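Local coordinates for chitinase (Paenibacillus sp. FPU-7, PDB 5GZT), which probably hydrolyses the beta-1,4 linkages between N-acetylglucosamine units inside chitin and chitodextrin chains, acting as an endochitinase, at residues D288-E293 against D344-A349; G672-P677 against V756-K761; T980-S985 against H1034-Q1039. All blocks are in the same frame, centred on the assembly; numbering follows the deposited sequence.

Contact 1 of 3, residues D288-E293 against D344-A349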
# COMPACT_ATOMS: atom_id res chain seq x y z
N ASP B 288 16.58 0.35 13.30
CA ASP B 288 16.92 -1.02 13.65
C ASP B 288 15.68 -1.72 14.00
O ASP B 288 15.18 -1.61 15.11
CB ASP B 288 17.97 -1.04 14.77
CG ASP B 288 18.36 -2.44 15.20
OD1 ASP B 288 17.64 -3.45 14.97
OD2 ASP B 288 19.42 -2.50 15.78
N TRP B 289 15.11 -2.43 13.01
CA TRP B 289 13.80 -2.97 13.18
C TRP B 289 13.74 -4.08 14.18
O TRP B 289 12.68 -4.29 14.77
CB TRP B 289 13.15 -3.36 11.84
CG TRP B 289 12.79 -2.12 11.13
CD1 TRP B 289 13.39 -1.57 10.07
CD2 TRP B 289 11.77 -1.21 11.53
NE1 TRP B 289 12.83 -0.37 9.77
CE2 TRP B 289 11.81 -0.13 10.65
CE3 TRP B 289 10.81 -1.23 12.56
CZ2 TRP B 289 10.95 0.96 10.75
CZ3 TRP B 289 9.93 -0.16 12.65
CH2 TRP B 289 10.00 0.93 11.74
N ALA B 290 14.87 -4.78 14.44
CA ALA B 290 14.82 -5.85 15.40
C ALA B 290 14.73 -5.28 16.81
O ALA B 290 13.99 -5.85 17.63
CB ALA B 290 16.03 -6.80 15.27
N LYS B 291 15.46 -4.20 17.11
CA LYS B 291 15.33 -3.52 18.44
C LYS B 291 14.10 -2.57 18.59
O LYS B 291 13.91 -1.94 19.64
CB LYS B 291 16.48 -2.58 18.70
CG LYS B 291 17.89 -3.09 18.83
CD LYS B 291 18.77 -1.81 18.95
CE LYS B 291 20.24 -2.03 19.33
NZ LYS B 291 20.89 -2.90 18.31
N ASP B 292 13.34 -2.36 17.53
CA ASP B 292 12.31 -1.27 17.57
C ASP B 292 11.24 -1.67 18.58
O ASP B 292 10.86 -2.85 18.65
CB ASP B 292 11.68 -1.08 16.20
CG ASP B 292 10.40 -0.32 16.24
OD1 ASP B 292 10.42 0.90 16.50
OD2 ASP B 292 9.35 -0.97 16.03
N GLU B 293 10.76 -0.68 19.32
CA GLU B 293 9.62 -0.88 20.20
C GLU B 293 8.31 -0.16 19.82
O GLU B 293 7.32 -0.22 20.57
CB GLU B 293 10.07 -0.49 21.60
CG GLU B 293 10.97 -1.56 22.14
CD GLU B 293 11.63 -1.23 23.45
OE1 GLU B 293 12.03 -0.06 23.67
OE2 GLU B 293 11.80 -2.18 24.24
N ASP B 344 21.14 -4.00 8.01
CA ASP B 344 20.28 -4.26 6.89
C ASP B 344 19.76 -5.69 6.84
O ASP B 344 18.52 -5.93 6.58
CB ASP B 344 20.93 -3.82 5.58
CG ASP B 344 20.96 -2.33 5.42
OD1 ASP B 344 19.86 -1.70 5.12
OD2 ASP B 344 22.07 -1.77 5.63
N GLU B 345 20.64 -6.63 7.17
CA GLU B 345 20.28 -8.03 7.06
C GLU B 345 19.34 -8.39 8.17
O GLU B 345 18.34 -9.07 7.94
CB GLU B 345 21.53 -8.94 7.03
CG GLU B 345 22.44 -8.63 5.84
CD GLU B 345 23.34 -9.78 5.37
OE1 GLU B 345 23.72 -10.65 6.21
OE2 GLU B 345 23.68 -9.79 4.15
N SER B 346 19.64 -7.95 9.37
CA SER B 346 18.67 -8.09 10.45
C SER B 346 17.27 -7.44 10.08
O SER B 346 16.19 -8.01 10.32
CB SER B 346 19.22 -7.37 11.69
OG SER B 346 18.37 -7.63 12.78
N ASN B 347 17.33 -6.24 9.52
CA ASN B 347 16.10 -5.47 9.20
C ASN B 347 15.23 -6.27 8.26
O ASN B 347 14.03 -6.64 8.60
CB ASN B 347 16.50 -4.16 8.57
CG ASN B 347 16.81 -3.09 9.59
OD1 ASN B 347 16.59 -3.23 10.75
ND2 ASN B 347 17.27 -1.99 9.12
N LEU B 348 15.86 -6.62 7.11
CA LEU B 348 15.21 -7.37 6.05
C LEU B 348 14.63 -8.67 6.56
O LEU B 348 13.52 -9.02 6.17
CB LEU B 348 16.15 -7.61 4.92
CG LEU B 348 16.24 -6.84 3.60
CD1 LEU B 348 15.02 -6.00 3.26
CD2 LEU B 348 17.52 -6.06 3.42
N ALA B 349 15.33 -9.38 7.45
CA ALA B 349 14.77 -10.61 8.03
C ALA B 349 13.54 -10.34 8.87
O ALA B 349 12.54 -11.07 8.75
CB ALA B 349 15.82 -11.36 8.87
O HOH W 1 17.32 -4.98 12.83

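Contact 2 of 3, residues G672-P677 against V756-K761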
# COMPACT_ATOMS: atom_id res chain seq x y z
N GLY B 672 -15.28 20.89 36.35
CA GLY B 672 -14.43 19.77 35.86
C GLY B 672 -14.60 19.63 34.38
O GLY B 672 -15.53 20.20 33.85
N THR B 673 -13.71 18.88 33.73
CA THR B 673 -13.70 18.71 32.34
C THR B 673 -13.53 17.26 31.93
O THR B 673 -12.60 16.58 32.34
CB THR B 673 -12.51 19.58 31.74
OG1 THR B 673 -12.77 20.91 32.13
CG2 THR B 673 -12.52 19.53 30.18
N PHE B 674 -14.41 16.82 31.09
CA PHE B 674 -14.30 15.51 30.43
C PHE B 674 -13.60 15.77 29.09
O PHE B 674 -13.87 16.83 28.42
CB PHE B 674 -15.68 14.96 30.11
CG PHE B 674 -16.49 14.63 31.34
CD1 PHE B 674 -16.05 13.67 32.23
CD2 PHE B 674 -17.69 15.23 31.55
CE1 PHE B 674 -16.83 13.30 33.34
CE2 PHE B 674 -18.46 14.87 32.63
CZ PHE B 674 -18.01 13.90 33.52
N ILE B 675 -12.68 14.89 28.73
CA ILE B 675 -11.97 14.99 27.49
C ILE B 675 -12.07 13.69 26.72
O ILE B 675 -11.67 12.68 27.25
CB ILE B 675 -10.50 15.40 27.69
CG1 ILE B 675 -10.44 16.80 28.33
CG2 ILE B 675 -9.78 15.51 26.32
CD1 ILE B 675 -8.99 17.11 28.82
N LEU B 676 -12.55 13.76 25.47
CA LEU B 676 -12.74 12.58 24.64
C LEU B 676 -12.08 12.78 23.25
O LEU B 676 -12.68 13.44 22.35
CB LEU B 676 -14.23 12.30 24.44
CG LEU B 676 -15.05 12.05 25.72
CD1 LEU B 676 -15.60 13.36 26.25
CD2 LEU B 676 -16.21 11.12 25.52
N PRO B 677 -10.91 12.19 23.09
CA PRO B 677 -10.24 12.13 21.77
C PRO B 677 -11.07 11.33 20.76
O PRO B 677 -11.77 10.32 21.15
CB PRO B 677 -8.90 11.43 22.07
CG PRO B 677 -8.70 11.64 23.58
CD PRO B 677 -10.10 11.46 24.11
N VAL B 756 -18.85 8.68 30.14
CA VAL B 756 -17.93 9.19 31.16
C VAL B 756 -18.81 9.32 32.47
O VAL B 756 -20.03 8.96 32.45
CB VAL B 756 -17.30 10.51 30.76
CG1 VAL B 756 -16.37 10.23 29.56
CG2 VAL B 756 -18.34 11.47 30.34
N THR B 757 -18.19 9.75 33.56
CA THR B 757 -18.71 9.58 34.90
C THR B 757 -18.58 10.80 35.79
O THR B 757 -17.48 11.35 35.93
CB THR B 757 -18.03 8.41 35.49
OG1 THR B 757 -18.18 7.29 34.61
CG2 THR B 757 -18.54 8.08 36.81
N ILE B 758 -19.70 11.15 36.43
CA ILE B 758 -19.71 11.89 37.68
C ILE B 758 -19.67 10.93 38.84
O ILE B 758 -20.66 10.22 39.04
CB ILE B 758 -20.87 12.81 37.74
CG1 ILE B 758 -20.73 13.89 36.69
CG2 ILE B 758 -20.96 13.51 39.11
CD1 ILE B 758 -21.97 14.79 36.51
N MET B 759 -18.56 10.93 39.61
CA MET B 759 -18.37 10.03 40.73
C MET B 759 -18.93 10.65 42.00
O MET B 759 -18.84 11.89 42.24
CB MET B 759 -16.92 9.68 40.94
CG MET B 759 -16.35 8.85 39.81
SD MET B 759 -16.85 7.05 39.96
CE MET B 759 -16.40 6.71 41.58
N PRO B 760 -19.64 9.84 42.79
CA PRO B 760 -20.08 10.36 44.14
C PRO B 760 -18.87 10.58 45.09
O PRO B 760 -17.75 10.16 44.79
CB PRO B 760 -20.96 9.21 44.65
CG PRO B 760 -20.28 7.99 44.11
CD PRO B 760 -19.77 8.38 42.71
N LYS B 761 -19.08 11.27 46.20
CA LYS B 761 -18.05 11.93 46.93
C LYS B 761 -17.03 10.98 47.53
O LYS B 761 -15.92 11.41 47.73
CB LYS B 761 -18.63 12.80 48.01
CG LYS B 761 -19.34 12.02 49.13
CD LYS B 761 -19.62 12.95 50.31
CE LYS B 761 -20.26 12.19 51.47
NZ LYS B 761 -20.69 13.14 52.51

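Contact 3 of 3, residues T980-S985 against H1034-Q1039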
# COMPACT_ATOMS: atom_id res chain seq x y z
N THR B 980 5.05 -16.49 24.25
CA THR B 980 4.95 -15.71 25.46
C THR B 980 4.21 -14.37 25.16
O THR B 980 4.17 -13.90 23.99
CB THR B 980 6.32 -15.40 26.06
OG1 THR B 980 7.01 -14.47 25.20
CG2 THR B 980 7.12 -16.69 26.27
N ALA B 981 3.72 -13.74 26.23
CA ALA B 981 2.94 -12.48 26.15
C ALA B 981 2.45 -12.06 27.53
O ALA B 981 2.71 -12.77 28.54
CB ALA B 981 1.78 -12.61 25.14
N HIS B 982 1.81 -10.87 27.61
CA HIS B 982 1.43 -10.33 28.91
C HIS B 982 0.04 -10.90 29.26
O HIS B 982 -0.91 -10.82 28.41
CB HIS B 982 1.33 -8.85 28.83
CG HIS B 982 2.63 -8.17 28.49
ND1 HIS B 982 3.73 -8.22 29.31
CD2 HIS B 982 2.95 -7.36 27.45
CE1 HIS B 982 4.71 -7.52 28.77
NE2 HIS B 982 4.25 -6.95 27.67
N GLN B 983 -0.02 -11.52 30.42
CA GLN B 983 -1.29 -12.15 30.92
C GLN B 983 -2.28 -11.15 31.52
O GLN B 983 -3.46 -11.47 31.60
CB GLN B 983 -1.02 -13.27 31.93
CG GLN B 983 -0.45 -12.87 33.30
CD GLN B 983 -1.38 -13.12 34.49
OE1 GLN B 983 -2.65 -13.31 34.35
NE2 GLN B 983 -0.79 -13.05 35.68
N ALA B 984 -1.81 -9.96 31.89
CA ALA B 984 -2.58 -8.99 32.63
C ALA B 984 -2.31 -7.53 32.26
O ALA B 984 -2.60 -6.61 33.06
CB ALA B 984 -2.31 -9.19 34.09
N SER B 985 -1.80 -7.26 31.06
CA SER B 985 -1.30 -5.90 30.78
C SER B 985 -2.42 -4.87 30.74
O SER B 985 -3.47 -5.10 30.09
CB SER B 985 -0.55 -5.86 29.46
OG SER B 985 -1.35 -6.32 28.39
N HIS B 1034 14.61 -10.55 25.88
CA HIS B 1034 14.35 -11.07 27.19
C HIS B 1034 13.12 -11.98 27.25
O HIS B 1034 12.41 -11.98 28.22
CB HIS B 1034 14.22 -9.93 28.19
CG HIS B 1034 15.24 -8.86 28.02
ND1 HIS B 1034 16.58 -9.07 28.21
CD2 HIS B 1034 15.10 -7.56 27.68
CE1 HIS B 1034 17.24 -7.95 27.99
NE2 HIS B 1034 16.36 -7.01 27.68
N GLY B 1035 12.90 -12.76 26.20
CA GLY B 1035 11.80 -13.74 26.18
C GLY B 1035 10.41 -13.20 25.81
O GLY B 1035 9.48 -13.99 25.67
N LEU B 1036 10.30 -11.89 25.55
CA LEU B 1036 9.00 -11.26 25.33
C LEU B 1036 8.50 -11.47 23.92
O LEU B 1036 9.17 -11.08 22.98
CB LEU B 1036 9.10 -9.76 25.60
CG LEU B 1036 7.81 -8.94 25.37
CD1 LEU B 1036 6.74 -9.43 26.33
CD2 LEU B 1036 8.14 -7.44 25.57
N PHE B 1037 7.33 -12.06 23.79
CA PHE B 1037 6.71 -12.39 22.49
C PHE B 1037 7.62 -13.34 21.68
O PHE B 1037 7.81 -13.15 20.46
CB PHE B 1037 6.31 -11.14 21.65
CG PHE B 1037 5.46 -10.12 22.42
CD1 PHE B 1037 4.26 -10.51 23.06
CD2 PHE B 1037 5.82 -8.77 22.45
CE1 PHE B 1037 3.48 -9.56 23.74
CE2 PHE B 1037 5.04 -7.82 23.13
CZ PHE B 1037 3.90 -8.24 23.79
N GLN B 1038 8.16 -14.34 22.37
CA GLN B 1038 8.99 -15.41 21.76
C GLN B 1038 8.24 -16.73 21.71
O GLN B 1038 7.47 -17.07 22.61
CB GLN B 1038 10.30 -15.56 22.54
CG GLN B 1038 11.19 -14.32 22.45
CD GLN B 1038 11.40 -13.82 21.03
OE1 GLN B 1038 11.83 -14.56 20.16
NE2 GLN B 1038 11.10 -12.55 20.79
N GLN B 1039 8.43 -17.45 20.61
CA GLN B 1039 7.98 -18.84 20.52
C GLN B 1039 8.74 -19.68 21.60
O GLN B 1039 9.93 -19.47 21.85
CB GLN B 1039 8.19 -19.34 19.11
CG GLN B 1039 7.72 -20.75 18.85
CD GLN B 1039 6.23 -20.94 19.08
OE1 GLN B 1039 5.40 -20.18 18.57
NE2 GLN B 1039 5.88 -21.99 19.85

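Contact 1 of 3, residues D288-E293 against D344-A349
Asn347, on the helix beginning at Asp344, holds its amide across the Trp289 side chain at about a right angle, the amide and indole planes 60° apart. The carbonyl end does the work: OD1 accepts the backbone N-H of Trp289 at 2.8 Å from Trp289 N, a nearly straight bond (167° at the hydrogen) with the donor tilted from the carbonyl plane. The same oxygen lies 3.6 Å from Trp289 CB, beside the root of the ring. With CG anti to its own carbonyl carbon (chi1 -85°), Asn347 turns its OD1 to the Trp289 N-H, and its ND2 donates to Val287 O and Tyr306 OH, so both ends of the buried amide are engaged. The indole is fixed separately, NE1 giving its hydrogen to Pro284 O. One residue earlier on the helix, Ser346 OG lies 3.5 Å from Ala290 CB. A water joins the two segments here: it donates to Asn347 OD1 and Asp288 OD1 and accepts from Ser346 OG and Ala290 N, four bonds in all. Asp288 OD1 also takes the N-H of Lys291, 3.1 Å from Lys291 N, while Asp288 OD2 pairs with Lys291 NZ at 3.0 Å, a salt bridge that should help hold the carboxylate in place. The result is an Asx motif in the loop after the first barrel strand, fastened to a neighbouring helix of the family 18 TIM barrel.

Contact 2 of 3, residues G672-P677 against V756-K761
The Phe674 ring carries the methyl CG2 of Val756 over one face and meets the backbone oxygen of Thr757 at its edge, in the ring plane. This is core packing between the two sheets of an immunoglobulin-like beta-sandwich: strand 668-678 pairs with strand 714-723 in one sheet, and strand 754-759 lies between 660-662 and 732-738 in the other. The short strand segments run nearly antiparallel, at 161°, with their axes 8.8 Å apart, a distance filled by side chains. Val756 CG2 stands 3.7 Å from the centroid of the Phe674 ring and only 9° off its normal, a clear CH-pi contact. Chi1 of -67° sets Val756 CG1 anti to the carbonyl carbon, and CG2 therefore falls between the backbone N and the carbonyl carbon; CG1 meets Leu676 CD2 tip to tip at 4.1 Å. One valine thus serves two residues of the facing strand, its two branches divided between an aromatic face and a leucine methyl. Farther along the ring, Phe674 CZ comes to 4.2 Å from Ile758 CG1, again near the ring plane. Phe674 also touches Val661 and Val719, and Val734 packs against both Val756 and Ile758, so residues of both sheets complete the apolar layer. The hydroxyl of Thr757 turns out of this layer to bond Gly1107 O, in the second family 18 region. At the ring edge, the contact is made by Phe674 CE1, 3.3 Å from Thr757 O.

Contact 3 of 3, residues T980-S985 against H1034-Q1039
A type II beta turn from Gly1035 to Gln1038 is docked onto an extended piece of loop in the second family 18 region, and the side chain of Thr980 plugs into it. Thr980 OG1 donates to Gly1035 O at 2.6 Å, in the carbonyl plane, and accepts the backbone N-H of Gln1038 with OG1 to Gln1038 N at 3.1 Å (161° at the hydrogen). The position of OG1 between the backbone N and the carbonyl carbon, chi1 69°, lets the hydroxyl face the first and last residues of the turn together. The backbone adds a third bond, Thr980 N to Gln1038 O at 3.0 Å, and Thr980 O receives a CA-H contact from Phe1037. The Phe1037 side chain folds back over the loop: its ring edge meets Ala981, CE1 lying 3.8 Å from Ala981 CB. Leu1036 CD1 covers one face of that ring and touches His982 CE1 at 3.7 Å; the two rings also meet directly, His982 CD2 to Phe1037 CZ 3.9 Å. The His982 and Phe1037 side chains cross at about a right angle, ring planes 83° and centroids 5.5 Å apart, while His982 NE2 is bonded to Asp1069 OD2. On the turn itself, Gln1038 NE2 donates to Leu1036 O. The contact ties the loop after barrel strand 964-967 to the loop following strand 1024-1026 of the antiparallel insertion sheet, an elaboration of the family 18 TIM barrel.

In the fold
From the N terminus, the chain passes the parallel sheets of the sodium-binding region before reaching contact 1, which closes a loop of 50 residues within the first family 18 barrel, joining the segment after strand 264-284 to helix 344-352. Contact 2 spans 78 residues and brings the strands near the start and end of the immunoglobulin-like domain together across its two sheets. Contact 3 closes 48 residues in the second family 18 barrel, between two loops. The three follow in series, without nesting or crossing. Although far apart in sequence, contacts 1 and 3 have centres about 19 Å apart; contact 2 lies 42 Å from contact 1 and 34 Å from contact 3, centre to centre.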